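Local coordinates for protein manganese-containing pseudocatalase (Thermus thermophilus, PDB 2V8T) that binds a pair of manganese ions in each subunit and probably breaks hydrogen peroxide down to water and oxygen, as a non-haem catalase, at residues 228-232 with 252-258; 152-156 with 204-210; 231-236 with 260-266; 62-66 with 188-192. All coordinates share one frame; numbering follows the deposited sequence. Where two conformers were deposited one is given.

Contact 1: residues 228-232 with 252-258; sequences GFHRN and SPEDGTE
H230 and R231, neighbours in the turn that follows helix 219-226, both reach the carboxylate of D255. H230 NE2 donates to D255 OD2 at 2.9 Å, a His-carboxylate hydrogen bond in which the oxygen is met from above the carboxylate plane, the ring and carboxylate standing 73° apart. R231 NH2 adds a salt bridge to the same OD2, 3.1 Å long and weak as a hydrogen bond because it is bent (127°). The straighter bond of this arginine goes to T257: its chain runs extended from CG to NE, and NE meets OG1 in the guanidinium plane at 2.7 Å. D255, though exposed, is held on both oxygens, since OD1 accepts from T257 N, closing an Asx turn, and from T257 OG1.

The close-packed side lies around the buried H230 and S252. S252 OG comes to the edge of the imidazole, 3.5 Å from CD2, while it closes an ST turn by accepting from E254 N; a water links this hydroxyl to H230 O. The CG of E254 rests on H230 CB at 3.8 Å. On the solvent side, E258 points away from the turn, and R231 NH1 binds a sulfate ion, probably from the crystallisation liquor.

Gripped at OD2 by two donors, the carboxylate is probably kept ionised; the bond fixes a proton on NE2 without settling whether H230 is charged.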
loop_
_atom_site.group_PDB
_atom_site.type_symbol
_atom_site.label_atom_id
_atom_site.label_comp_id
_atom_site.label_asym_id
_atom_site.label_seq_id
_atom_site.Cartn_x
_atom_site.Cartn_y
_atom_site.Cartn_z
ATOM N N GLY A 228 7.897 22.180 -35.558
ATOM C CA GLY A 228 9.302 22.065 -35.178
ATOM C C GLY A 228 9.553 21.618 -33.753
ATOM O O GLY A 228 10.711 21.611 -33.314
ATOM N N PHE A 229 8.509 21.223 -33.023
ATOM C CA PHE A 229 8.650 21.042 -31.585
ATOM C C PHE A 229 9.495 19.818 -31.206
ATOM O O PHE A 229 10.022 19.769 -30.086
ATOM C CB PHE A 229 7.312 21.019 -30.896
ATOM C CG PHE A 229 6.563 22.355 -30.939
ATOM C CD1 PHE A 229 7.122 23.541 -31.344
ATOM C CD2 PHE A 229 5.238 22.416 -30.602
ATOM C CE1 PHE A 229 6.402 24.730 -31.301
ATOM C CE2 PHE A 229 4.534 23.595 -30.583
ATOM C CZ PHE A 229 5.097 24.748 -30.890
ATOM N N HIS A 230 9.653 18.842 -32.103
ATOM C CA HIS A 230 10.548 17.722 -31.854
ATOM C C HIS A 230 12.014 18.138 -31.856
ATOM O O HIS A 230 12.872 17.347 -31.426
ATOM C CB HIS A 230 10.344 16.618 -32.900
ATOM C CG HIS A 230 10.566 17.097 -34.298
ATOM N ND1 HIS A 230 9.755 18.075 -34.844
ATOM C CD2 HIS A 230 11.496 16.726 -35.212
ATOM C CE1 HIS A 230 10.203 18.265 -36.072
ATOM N NE2 HIS A 230 11.253 17.479 -36.335
ATOM N N ARG A 231 12.345 19.306 -32.348
ATOM C CA ARG A 231 13.735 19.750 -32.359
ATOM C C ARG A 231 14.107 20.437 -31.055
ATOM O O ARG A 231 15.298 20.626 -30.818
ATOM C CB ARG A 231 13.966 20.745 -33.513
ATOM C CG ARG A 231 13.657 20.135 -34.858
ATOM C CD ARG A 231 13.996 21.017 -35.994
ATOM N NE ARG A 231 13.661 20.333 -37.244
ATOM C CZ ARG A 231 12.565 20.624 -37.933
ATOM N NH1 ARG A 231 11.837 21.730 -37.621
ATOM N NH2 ARG A 231 12.181 19.843 -38.966
ATOM N N ASN A 232 13.123 20.883 -30.274
ATOM C CA ASN A 232 13.383 21.899 -29.268
ATOM C C ASN A 232 13.584 21.327 -27.891
ATOM O O ASN A 232 12.706 20.642 -27.336
ATOM C CB ASN A 232 12.170 22.846 -29.201
ATOM C CG ASN A 232 11.962 23.623 -30.473
ATOM O OD1 ASN A 232 12.853 23.682 -31.326
ATOM N ND2 ASN A 232 10.769 24.211 -30.597
ATOM N N SER A 252 17.766 14.679 -35.105
ATOM C CA SER A 252 16.527 14.230 -34.475
ATOM C C SER A 252 16.232 12.803 -34.916
ATOM O O SER A 252 16.255 12.529 -36.138
ATOM C CB SER A 252 15.383 15.095 -34.965
ATOM O OG SER A 252 14.118 14.551 -34.560
ATOM N N PRO A 253 15.821 11.908 -34.023
ATOM C CA PRO A 253 15.334 10.583 -34.479
ATOM C C PRO A 253 14.099 10.675 -35.369
ATOM O O PRO A 253 13.852 9.755 -36.162
ATOM C CB PRO A 253 15.052 9.855 -33.149
ATOM C CG PRO A 253 15.927 10.551 -32.161
ATOM C CD PRO A 253 15.912 11.985 -32.545
ATOM N N GLU A 254 13.299 11.723 -35.271
ATOM C CA GLU A 254 12.054 11.772 -36.021
ATOM C C GLU A 254 12.299 11.964 -37.517
ATOM O O GLU A 254 11.632 11.354 -38.332
ATOM C CB GLU A 254 11.172 12.965 -35.585
ATOM C CG GLU A 254 10.772 13.091 -34.147
ATOM C CD GLU A 254 10.072 11.943 -33.624
ATOM O OE1 GLU A 254 9.232 11.323 -34.318
ATOM O OE2 GLU A 254 10.329 11.681 -32.411
ATOM N N ASP A 255 13.223 12.822 -37.870
ATOM C CA ASP A 255 13.363 13.249 -39.261
ATOM C C ASP A 255 14.771 13.545 -39.680
ATOM O O ASP A 255 14.984 14.003 -40.802
ATOM C CB ASP A 255 12.471 14.465 -39.566
ATOM C CG ASP A 255 12.851 15.689 -38.796
ATOM O OD1 ASP A 255 13.871 15.682 -38.069
ATOM O OD2 ASP A 255 12.111 16.724 -38.948
ATOM N N GLY A 256 15.780 13.316 -38.837
ATOM C CA GLY A 256 17.158 13.536 -39.199
ATOM C C GLY A 256 17.636 14.969 -39.181
ATOM O O GLY A 256 18.814 15.207 -39.436
ATOM N N THR A 257 16.765 15.913 -38.849
ATOM C CA THR A 257 17.121 17.328 -38.856
ATOM C C THR A 257 17.872 17.702 -37.570
ATOM O O THR A 257 17.824 17.013 -36.568
ATOM C CB THR A 257 15.888 18.219 -39.059
ATOM O OG1 THR A 257 15.023 18.092 -37.950
ATOM C CG2 THR A 257 15.168 17.895 -40.391
ATOM N N GLU A 258 18.562 18.832 -37.620
ATOM C CA GLU A 258 19.412 19.261 -36.495
ATOM C C GLU A 258 18.528 19.759 -35.361
ATOM O O GLU A 258 17.650 20.585 -35.546
ATOM C CB GLU A 258 20.381 20.352 -36.913
ATOM C CG GLU A 258 21.294 20.870 -35.804
ATOM C CD GLU A 258 22.350 19.960 -35.272
ATOM O OE1 GLU A 258 22.705 20.134 -34.013
ATOM O OE2 GLU A 258 22.810 19.079 -36.042
HETATM O O HOH W 1 13.947 14.851 -31.919
#

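Contact 2: residues 152-156 with 204-210; sequences FFLEV and MTKMLPI. With MN (manganese (II) ion), chain D.
F152 projects from helix 144-166 like a peg into a hollow shaped by M204, M207, L208 and I210. With CG anti to the backbone N (chi1 -179°), its ring stands out from the helix into the loop. M204 bends at chi2 and chi3, folding its methyl over one ring face: CE lies 3.9 Å from the centroid, a CH-pi contact. The sulfur sits farther off above the face, 5.4 Å from SD to the ring centroid, so the pair is also a Met-aromatic contact. M207 brings its sulfur to the edge of the ring, 4.4 Å between SD and CE2. The branch of L208 slides past the ring the opposite way, and its CD2 touches F152 CZ at 3.7 Å.

Helix 144-166 belongs to the four-helix bundle of the ferritin-like fold, and F152 leaves it beside helix 172-200, where L196 also touches the side chain. Three residues on from F152, E155 turns to the bundle interior and grips a manganese ion through both carboxylate oxygens, OE1 at 2.4 Å and OE2 at 2.2 Å.

A turn beyond F152, the smaller knob of V156 fits between L208 and I210. Its CG1 meets L208 CD2 at 3.8 Å, so that one leucine methyl lies against both the phenyl ring and the valine. The branched CB atoms of V156 and I210 press together at 4.0 Å. M204 of a second subunit packs against both M204 and M207, and L146 of that subunit lies on V156.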
loop_
_atom_site.group_PDB
_atom_site.type_symbol
_atom_site.label_atom_id
_atom_site.label_comp_id
_atom_site.label_asym_id
_atom_site.label_seq_id
_atom_site.Cartn_x
_atom_site.Cartn_y
_atom_site.Cartn_z
ATOM N N PHE A 152 15.695 6.522 -20.117
ATOM C CA PHE A 152 15.367 6.226 -21.532
ATOM C C PHE A 152 14.165 5.288 -21.589
ATOM O O PHE A 152 13.190 5.523 -22.299
ATOM C CB PHE A 152 16.620 5.635 -22.186
ATOM C CG PHE A 152 16.427 5.301 -23.647
ATOM C CD1 PHE A 152 16.598 6.254 -24.632
ATOM C CD2 PHE A 152 16.067 4.023 -24.031
ATOM C CE1 PHE A 152 16.431 5.945 -25.973
ATOM C CE2 PHE A 152 15.893 3.703 -25.375
ATOM C CZ PHE A 152 16.097 4.664 -26.332
ATOM N N PHE A 153 14.257 4.187 -20.805
ATOM C CA PHE A 153 13.117 3.252 -20.684
ATOM C C PHE A 153 11.852 3.972 -20.214
ATOM O O PHE A 153 10.773 3.779 -20.759
ATOM C CB PHE A 153 13.498 2.114 -19.738
ATOM C CG PHE A 153 12.304 1.315 -19.318
ATOM C CD1 PHE A 153 11.641 0.481 -20.225
ATOM C CD2 PHE A 153 11.765 1.448 -18.059
ATOM C CE1 PHE A 153 10.462 -0.156 -19.875
ATOM C CE2 PHE A 153 10.594 0.743 -17.719
ATOM C CZ PHE A 153 9.944 -0.042 -18.667
ATOM N N LEU A 154 11.989 4.804 -19.163
ATOM C CA LEU A 154 10.828 5.469 -18.576
ATOM C C LEU A 154 10.113 6.284 -19.641
ATOM O O LEU A 154 8.880 6.298 -19.713
ATOM C CB LEU A 154 11.207 6.415 -17.453
ATOM C CG LEU A 154 10.375 6.571 -16.191
ATOM C CD1 LEU A 154 10.850 7.876 -15.443
ATOM C CD2 LEU A 154 8.887 6.315 -16.363
ATOM N N GLU A 155 10.851 7.047 -20.462
ATOM C CA GLU A 155 10.217 7.844 -21.463
ATOM C C GLU A 155 9.468 7.029 -22.491
ATOM O O GLU A 155 8.381 7.421 -22.926
ATOM C CB GLU A 155 11.212 8.811 -22.156
ATOM C CG GLU A 155 11.695 9.922 -21.240
ATOM C CD GLU A 155 10.695 11.033 -20.952
ATOM O OE1 GLU A 155 9.797 11.320 -21.772
ATOM O OE2 GLU A 155 10.875 11.764 -19.924
ATOM N N VAL A 156 10.042 5.906 -22.952
ATOM C CA VAL A 156 9.334 5.116 -23.968
ATOM C C VAL A 156 8.172 4.309 -23.355
ATOM O O VAL A 156 7.170 4.083 -24.046
ATOM C CB VAL A 156 10.282 4.294 -24.839
ATOM C CG1 VAL A 156 11.164 5.219 -25.669
ATOM C CG2 VAL A 156 11.111 3.280 -24.069
ATOM N N MET A 204 21.871 4.335 -28.727
ATOM C CA MET A 204 20.522 4.144 -28.203
ATOM C C MET A 204 19.460 4.771 -29.042
ATOM O O MET A 204 18.330 4.247 -29.138
ATOM C CB MET A 204 20.454 4.658 -26.767
ATOM C CG MET A 204 21.237 3.851 -25.778
ATOM S SD MET A 204 20.768 2.118 -25.679
ATOM C CE MET A 204 19.109 2.269 -25.009
ATOM N N THR A 205 19.710 5.943 -29.666
ATOM C CA THR A 205 18.666 6.561 -30.449
ATOM C C THR A 205 18.266 5.726 -31.651
ATOM O O THR A 205 17.149 5.927 -32.183
ATOM C CB THR A 205 19.027 7.985 -30.910
ATOM O OG1 THR A 205 20.169 7.974 -31.747
ATOM C CG2 THR A 205 19.197 8.943 -29.731
ATOM N N LYS A 206 19.105 4.795 -32.106
ATOM C CA LYS A 206 18.752 3.955 -33.205
ATOM C C LYS A 206 17.638 2.944 -32.873
ATOM O O LYS A 206 17.017 2.385 -33.763
ATOM C CB LYS A 206 19.993 3.163 -33.686
ATOM C CG LYS A 206 19.809 2.043 -34.724
ATOM C CD LYS A 206 21.122 1.388 -35.074
ATOM C CE LYS A 206 20.880 0.135 -35.900
ATOM N NZ LYS A 206 22.280 -0.356 -36.200
ATOM N N MET A 207 17.376 2.752 -31.591
ATOM C CA MET A 207 16.272 1.901 -31.161
ATOM C C MET A 207 14.926 2.575 -31.324
ATOM O O MET A 207 13.895 1.923 -31.288
ATOM C CB MET A 207 16.442 1.550 -29.530
ATOM C CG MET A 207 15.862 0.223 -29.195
ATOM S SD MET A 207 16.150 -0.107 -27.530
ATOM C CE MET A 207 17.827 -0.652 -27.622
ATOM N N LEU A 208 14.907 3.903 -31.442
ATOM C CA LEU A 208 13.663 4.652 -31.484
ATOM C C LEU A 208 13.044 4.550 -32.884
ATOM O O LEU A 208 13.780 4.473 -33.885
ATOM C CB LEU A 208 13.912 6.115 -31.117
ATOM C CG LEU A 208 14.467 6.316 -29.697
ATOM C CD1 LEU A 208 14.914 7.762 -29.467
ATOM C CD2 LEU A 208 13.457 5.900 -28.618
ATOM N N PRO A 209 11.722 4.630 -33.004
ATOM C CA PRO A 209 10.762 4.775 -31.900
ATOM C C PRO A 209 10.445 3.395 -31.257
ATOM O O PRO A 209 10.524 2.347 -31.891
ATOM C CB PRO A 209 9.540 5.354 -32.596
ATOM C CG PRO A 209 9.576 4.718 -33.979
ATOM C CD PRO A 209 11.049 4.696 -34.316
ATOM N N ILE A 210 10.008 3.490 -30.013
ATOM C CA ILE A 210 9.407 2.403 -29.253
ATOM C C ILE A 210 8.057 2.913 -28.736
ATOM O O ILE A 210 8.021 3.979 -28.130
ATOM C CB ILE A 210 10.281 1.988 -28.066
ATOM C CG1 ILE A 210 11.637 1.478 -28.542
ATOM C CG2 ILE A 210 9.567 0.944 -27.221
ATOM C CD1 ILE A 210 12.679 1.386 -27.413
HETATM MN MN MN D . 9.357 13.287 -20.416
HETATM O O HOH W 2 7.577 12.974 -19.196
#

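Contact 3: residues 231-236 with 260-266; sequences RNLYRF and VVVDGPP
R231 opens a two-stranded parallel sheet: its carbonyl O accepts from V260 N at 2.8 Å, while its side chain leads off to T257 and D255. Strands 232-235 and 260-263 then run side by side, N232 beside V260 and Y234 beside V262 on one face, L233 beside V261 and R235 beside D263 on the other.

N232 lays its amide along V260 and across V262, with CG 3.7 Å from V262 CG2, and its ND2 donates to Y234 OH in the amide plane. L233 uses its backbone both ways, N to V260 O and O from V262 N; its side chain meets L62 of helix 57-85.

Y234 carries much of the apolar contact. Its CG lies anti to the carbonyl carbon (chi1 -58°), and the ring runs beside V262, with CD2 3.6 Å from V262 CB. P266 crosses it at about a right angle and sets CD over one face, 3.9 Å from the ring centroid, in a CH-pi contact, while G264 O lies at the ring edge.

R235 N bonds to V262 O, and its carbonyl O receives only a weak bond from G264 N. On the face of L233 and V261, its chain bends at chi3 (70°) into a salt bridge with D263: NH2 meets OD1 at 2.7 Å, on the syn side but 31° out of the carboxylate plane. The same NH2 also bonds to P238 O. F236, beyond the strand, packs on F2 of a third subunit and touches P265, its CE1 3.7 Å from P265 CB.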
loop_
_atom_site.group_PDB
_atom_site.type_symbol
_atom_site.label_atom_id
_atom_site.label_comp_id
_atom_site.label_asym_id
_atom_site.label_seq_id
_atom_site.Cartn_x
_atom_site.Cartn_y
_atom_site.Cartn_z
ATOM N N ARG A 231 12.345 19.306 -32.348
ATOM C CA ARG A 231 13.735 19.750 -32.359
ATOM C C ARG A 231 14.107 20.437 -31.055
ATOM O O ARG A 231 15.298 20.626 -30.818
ATOM C CB ARG A 231 13.966 20.745 -33.513
ATOM C CG ARG A 231 13.657 20.135 -34.858
ATOM C CD ARG A 231 13.996 21.017 -35.994
ATOM N NE ARG A 231 13.661 20.333 -37.244
ATOM C CZ ARG A 231 12.565 20.624 -37.933
ATOM N NH1 ARG A 231 11.837 21.730 -37.621
ATOM N NH2 ARG A 231 12.181 19.843 -38.966
ATOM N N ASN A 232 13.123 20.883 -30.274
ATOM C CA ASN A 232 13.383 21.899 -29.268
ATOM C C ASN A 232 13.584 21.327 -27.891
ATOM O O ASN A 232 12.706 20.642 -27.336
ATOM C CB ASN A 232 12.170 22.846 -29.201
ATOM C CG ASN A 232 11.962 23.623 -30.473
ATOM O OD1 ASN A 232 12.853 23.682 -31.326
ATOM N ND2 ASN A 232 10.769 24.211 -30.597
ATOM N N LEU A 233 14.710 21.658 -27.276
ATOM C CA LEU A 233 14.919 21.445 -25.840
ATOM C C LEU A 233 14.943 22.831 -25.241
ATOM O O LEU A 233 15.890 23.614 -25.472
ATOM C CB LEU A 233 16.198 20.666 -25.552
ATOM C CG LEU A 233 16.354 20.204 -24.113
ATOM C CD1 LEU A 233 15.317 19.119 -23.748
ATOM C CD2 LEU A 233 17.755 19.667 -23.884
ATOM N N TYR A 234 13.880 23.224 -24.543
ATOM C CA TYR A 234 13.772 24.537 -23.919
ATOM C C TYR A 234 14.589 24.553 -22.637
ATOM O O TYR A 234 14.496 23.613 -21.828
ATOM C CB TYR A 234 12.331 24.860 -23.592
ATOM C CG TYR A 234 11.395 24.833 -24.774
ATOM C CD1 TYR A 234 10.681 23.677 -25.112
ATOM C CD2 TYR A 234 11.232 25.928 -25.593
ATOM C CE1 TYR A 234 9.870 23.627 -26.217
ATOM C CE2 TYR A 234 10.431 25.907 -26.695
ATOM C CZ TYR A 234 9.757 24.750 -27.058
ATOM O OH TYR A 234 8.953 24.679 -28.172
ATOM N N ARG A 235 15.305 25.644 -22.422
ATOM C CA ARG A 235 16.063 25.882 -21.201
ATOM C C ARG A 235 15.139 26.608 -20.227
ATOM O O ARG A 235 14.925 27.835 -20.341
ATOM C CB ARG A 235 17.334 26.683 -21.504
ATOM C CG ARG A 235 18.233 26.830 -20.301
ATOM C CD ARG A 235 19.511 27.647 -20.606
ATOM N NE ARG A 235 19.239 29.062 -20.840
ATOM C CZ ARG A 235 19.095 29.977 -19.854
ATOM N NH1 ARG A 235 19.382 29.680 -18.610
ATOM N NH2 ARG A 235 18.684 31.203 -20.160
ATOM N N PHE A 236 14.559 25.866 -19.280
ATOM C CA PHE A 236 13.567 26.379 -18.353
ATOM C C PHE A 236 14.273 26.994 -17.116
ATOM O O PHE A 236 14.117 26.540 -15.996
ATOM C CB PHE A 236 12.608 25.273 -17.903
ATOM C CG PHE A 236 11.581 24.871 -18.932
ATOM C CD1 PHE A 236 10.358 25.543 -18.977
ATOM C CD2 PHE A 236 11.761 23.793 -19.806
ATOM C CE1 PHE A 236 9.356 25.170 -19.867
ATOM C CE2 PHE A 236 10.765 23.442 -20.688
ATOM C CZ PHE A 236 9.569 24.098 -20.724
ATOM N N VAL A 260 17.822 21.685 -31.600
ATOM C CA VAL A 260 18.194 22.993 -31.085
ATOM C C VAL A 260 17.819 23.177 -29.658
ATOM O O VAL A 260 16.777 22.673 -29.179
ATOM C CB VAL A 260 17.821 24.118 -31.899
ATOM C CG1 VAL A 260 18.402 23.975 -33.327
ATOM C CG2 VAL A 260 16.376 24.104 -31.924
ATOM N N VAL A 261 18.637 23.948 -28.950
ATOM C CA VAL A 261 18.308 24.426 -27.611
ATOM C C VAL A 261 17.595 25.773 -27.767
ATOM O O VAL A 261 18.085 26.661 -28.503
ATOM C CB VAL A 261 19.573 24.581 -26.758
ATOM C CG1 VAL A 261 19.199 25.162 -25.355
ATOM C CG2 VAL A 261 20.264 23.207 -26.599
ATOM N N VAL A 262 16.474 25.935 -27.125
ATOM C CA VAL A 262 15.709 27.171 -27.114
ATOM C C VAL A 262 15.877 27.842 -25.762
ATOM O O VAL A 262 15.683 27.214 -24.727
ATOM C CB VAL A 262 14.209 26.919 -27.427
ATOM C CG1 VAL A 262 13.421 28.223 -27.384
ATOM C CG2 VAL A 262 14.035 26.206 -28.737
ATOM N N ASP A 263 16.276 29.110 -25.772
ATOM C CA ASP A 263 16.440 29.870 -24.539
ATOM C C ASP A 263 15.034 30.186 -23.989
ATOM O O ASP A 263 14.225 30.892 -24.654
ATOM C CB ASP A 263 17.223 31.166 -24.831
ATOM C CG ASP A 263 17.646 31.915 -23.616
ATOM O OD1 ASP A 263 17.316 31.505 -22.499
ATOM O OD2 ASP A 263 18.355 32.957 -23.790
ATOM N N GLY A 264 14.730 29.745 -22.804
ATOM C CA GLY A 264 13.500 30.058 -22.171
ATOM C C GLY A 264 12.368 29.108 -22.512
ATOM O O GLY A 264 12.463 28.285 -23.398
ATOM N N PRO A 265 11.270 29.275 -21.774
ATOM C CA PRO A 265 10.082 28.462 -22.009
ATOM C C PRO A 265 9.342 28.882 -23.263
ATOM O O PRO A 265 9.492 30.010 -23.716
ATOM C CB PRO A 265 9.237 28.798 -20.769
ATOM C CG PRO A 265 9.603 30.258 -20.474
ATOM C CD PRO A 265 11.052 30.325 -20.763
ATOM N N PRO A 266 8.481 28.036 -23.797
ATOM C CA PRO A 266 7.563 28.514 -24.857
ATOM C C PRO A 266 6.565 29.464 -24.279
ATOM O O PRO A 266 6.380 29.575 -23.069
ATOM C CB PRO A 266 6.966 27.248 -25.390
ATOM C CG PRO A 266 6.988 26.370 -24.263
ATOM C CD PRO A 266 8.200 26.667 -23.402
#

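Contact 4: residues 62-66 with 188-192; sequences LIANI and HAAAY. With MN (manganese (II) ion), chain D.
CG2 of I66 lies anti to the backbone N, and in H188 CG is anti to the carbonyl carbon (chi1 -64°); together these torsions bring the isoleucine methyl over the middle of the imidazole. CG2 sits 3.5 Å from the ring centroid and only 5° off the ring normal, a nearly vertical CH-pi contact. The ring so covered is a manganese ligand: H188 ND1 binds the metal at 2.2 Å. Its other nitrogen, NE2, is hydrogen-bonded to E69, a second-shell residue, so the ring's rotation is fixed at both nitrogens while the methyl backs one face.

The other branch of I66 leans toward Y192, coming from the opposite direction, with CD1 3.8 Å from Y192 CZ. Y192 OH, 3.6 Å from I66 CG2, is buried here with no polar partner in the model. One turn earlier, L62 divides its two methyls: CD1 touches A191 CB at 4.0 Å, and CD2 reaches Y192 CD1 at 4.1 Å. I63 CG1 crosses the same ring near CE1 at about a right angle. L62 CD2 also comes near A191 O, and I66 CD1 touches A191 CB.

Segments 62-66 and 188-192 run antiparallel (168°), their axes 11.6 Å apart, on members of the ferritin-like bundle. Helix 36-49 adds Y43, which meets Y192 edge-to-face and also touches I63 and I66. Helix 144-166 brings E155 against Y192 and A189, while N65 reaches the side where strand 232-235 runs.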
loop_
_atom_site.group_PDB
_atom_site.type_symbol
_atom_site.label_atom_id
_atom_site.label_comp_id
_atom_site.label_asym_id
_atom_site.label_seq_id
_atom_site.Cartn_x
_atom_site.Cartn_y
_atom_site.Cartn_z
ATOM N N LEU A 62 21.124 18.465 -18.088
ATOM C CA LEU A 62 20.064 17.781 -18.826
ATOM C C LEU A 62 18.966 17.286 -17.861
ATOM O O LEU A 62 17.792 17.534 -18.082
ATOM C CB LEU A 62 20.668 16.624 -19.615
ATOM C CG LEU A 62 19.710 15.951 -20.520
ATOM C CD1 LEU A 62 19.201 16.852 -21.619
ATOM C CD2 LEU A 62 20.346 14.692 -21.105
ATOM N N ILE A 63 19.378 16.552 -16.819
ATOM C CA ILE A 63 18.381 15.986 -15.898
ATOM C C ILE A 63 17.674 17.089 -15.130
ATOM O O ILE A 63 16.450 17.054 -14.943
ATOM C CB ILE A 63 19.050 14.934 -14.976
ATOM C CG1 ILE A 63 19.583 13.732 -15.798
ATOM C CG2 ILE A 63 18.051 14.453 -13.894
ATOM C CD1 ILE A 63 20.392 12.715 -14.939
ATOM N N ALA A 64 18.423 18.093 -14.639
ATOM C CA ALA A 64 17.830 19.155 -13.873
ATOM C C ALA A 64 16.804 19.934 -14.703
ATOM O O ALA A 64 15.758 20.366 -14.195
ATOM C CB ALA A 64 18.895 20.086 -13.313
ATOM N N ASN A 65 17.134 20.175 -15.969
ATOM C CA ASN A 65 16.270 20.945 -16.844
ATOM C C ASN A 65 15.031 20.151 -17.286
ATOM O O ASN A 65 13.927 20.682 -17.299
ATOM C CB ASN A 65 17.054 21.416 -18.060
ATOM C CG ASN A 65 16.235 22.311 -18.929
ATOM O OD1 ASN A 65 15.870 23.427 -18.526
ATOM N ND2 ASN A 65 15.907 21.851 -20.120
ATOM N N ILE A 66 15.216 18.878 -17.658
ATOM C CA ILE A 66 14.058 18.073 -18.041
ATOM C C ILE A 66 13.124 17.910 -16.840
ATOM O O ILE A 66 11.901 17.978 -17.002
ATOM C CB ILE A 66 14.458 16.766 -18.719
ATOM C CG1 ILE A 66 15.147 17.059 -20.047
ATOM C CG2 ILE A 66 13.225 15.875 -18.936
ATOM C CD1 ILE A 66 15.706 15.810 -20.749
ATOM N N HIS A 188 12.647 13.958 -24.985
ATOM C CA HIS A 188 13.344 13.481 -23.793
ATOM C C HIS A 188 14.014 12.133 -24.037
ATOM O O HIS A 188 15.143 11.918 -23.590
ATOM C CB HIS A 188 12.352 13.387 -22.625
ATOM C CG HIS A 188 11.791 14.703 -22.234
ATOM N ND1 HIS A 188 10.702 14.771 -21.400
ATOM C CD2 HIS A 188 12.150 15.971 -22.604
ATOM C CE1 HIS A 188 10.440 16.069 -21.256
ATOM N NE2 HIS A 188 11.280 16.816 -21.969
ATOM N N ALA A 189 13.324 11.194 -24.701
ATOM C CA ALA A 189 13.949 9.912 -25.016
ATOM C C ALA A 189 15.178 10.101 -25.879
ATOM O O ALA A 189 16.221 9.471 -25.683
ATOM C CB ALA A 189 12.963 8.973 -25.698
ATOM N N ALA A 190 15.071 10.986 -26.881
ATOM C CA ALA A 190 16.231 11.266 -27.739
ATOM C C ALA A 190 17.379 11.854 -26.925
ATOM O O ALA A 190 18.547 11.530 -27.177
ATOM C CB ALA A 190 15.810 12.231 -28.869
ATOM N N ALA A 191 17.073 12.755 -25.982
ATOM C CA ALA A 191 18.098 13.413 -25.212
ATOM C C ALA A 191 18.813 12.405 -24.300
ATOM O O ALA A 191 20.041 12.388 -24.212
ATOM C CB ALA A 191 17.510 14.563 -24.387
ATOM N N TYR A 192 18.039 11.565 -23.604
ATOM C CA TYR A 192 18.667 10.537 -22.782
ATOM C C TYR A 192 19.425 9.519 -23.628
ATOM O O TYR A 192 20.489 9.030 -23.225
ATOM C CB TYR A 192 17.632 9.858 -21.876
ATOM C CG TYR A 192 17.056 10.795 -20.826
ATOM C CD1 TYR A 192 17.861 11.650 -20.088
ATOM C CD2 TYR A 192 15.687 10.832 -20.571
ATOM C CE1 TYR A 192 17.327 12.473 -19.103
ATOM C CE2 TYR A 192 15.149 11.662 -19.599
ATOM C CZ TYR A 192 15.975 12.482 -18.852
ATOM O OH TYR A 192 15.514 13.336 -17.887
HETATM MN MN MN D . 9.357 13.287 -20.416
HETATM O O HOH W 2 7.577 12.974 -19.196
#

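Contacts 2 and 4 meet at the dimanganese site: E155 of the first and H188 of the second bind the same manganese ion, with water 2 and E70 also on it, and their centres lie 12 Å apart. Contact 3 stands behind contact 4, also 12 Å between centres, joined by N65 ND2 to Y234 O at 2.8 Å and N65 OD1 to F236 N at 2.9 Å. Contact 1 shares R231 and N232 with contact 3. Its P253 packs against A190 of contact 4, CD to CB 3.7 Å, and against L208 of contact 2. The E254 side chain remains about 12 Å from a manganese ion, outside the coordination sphere.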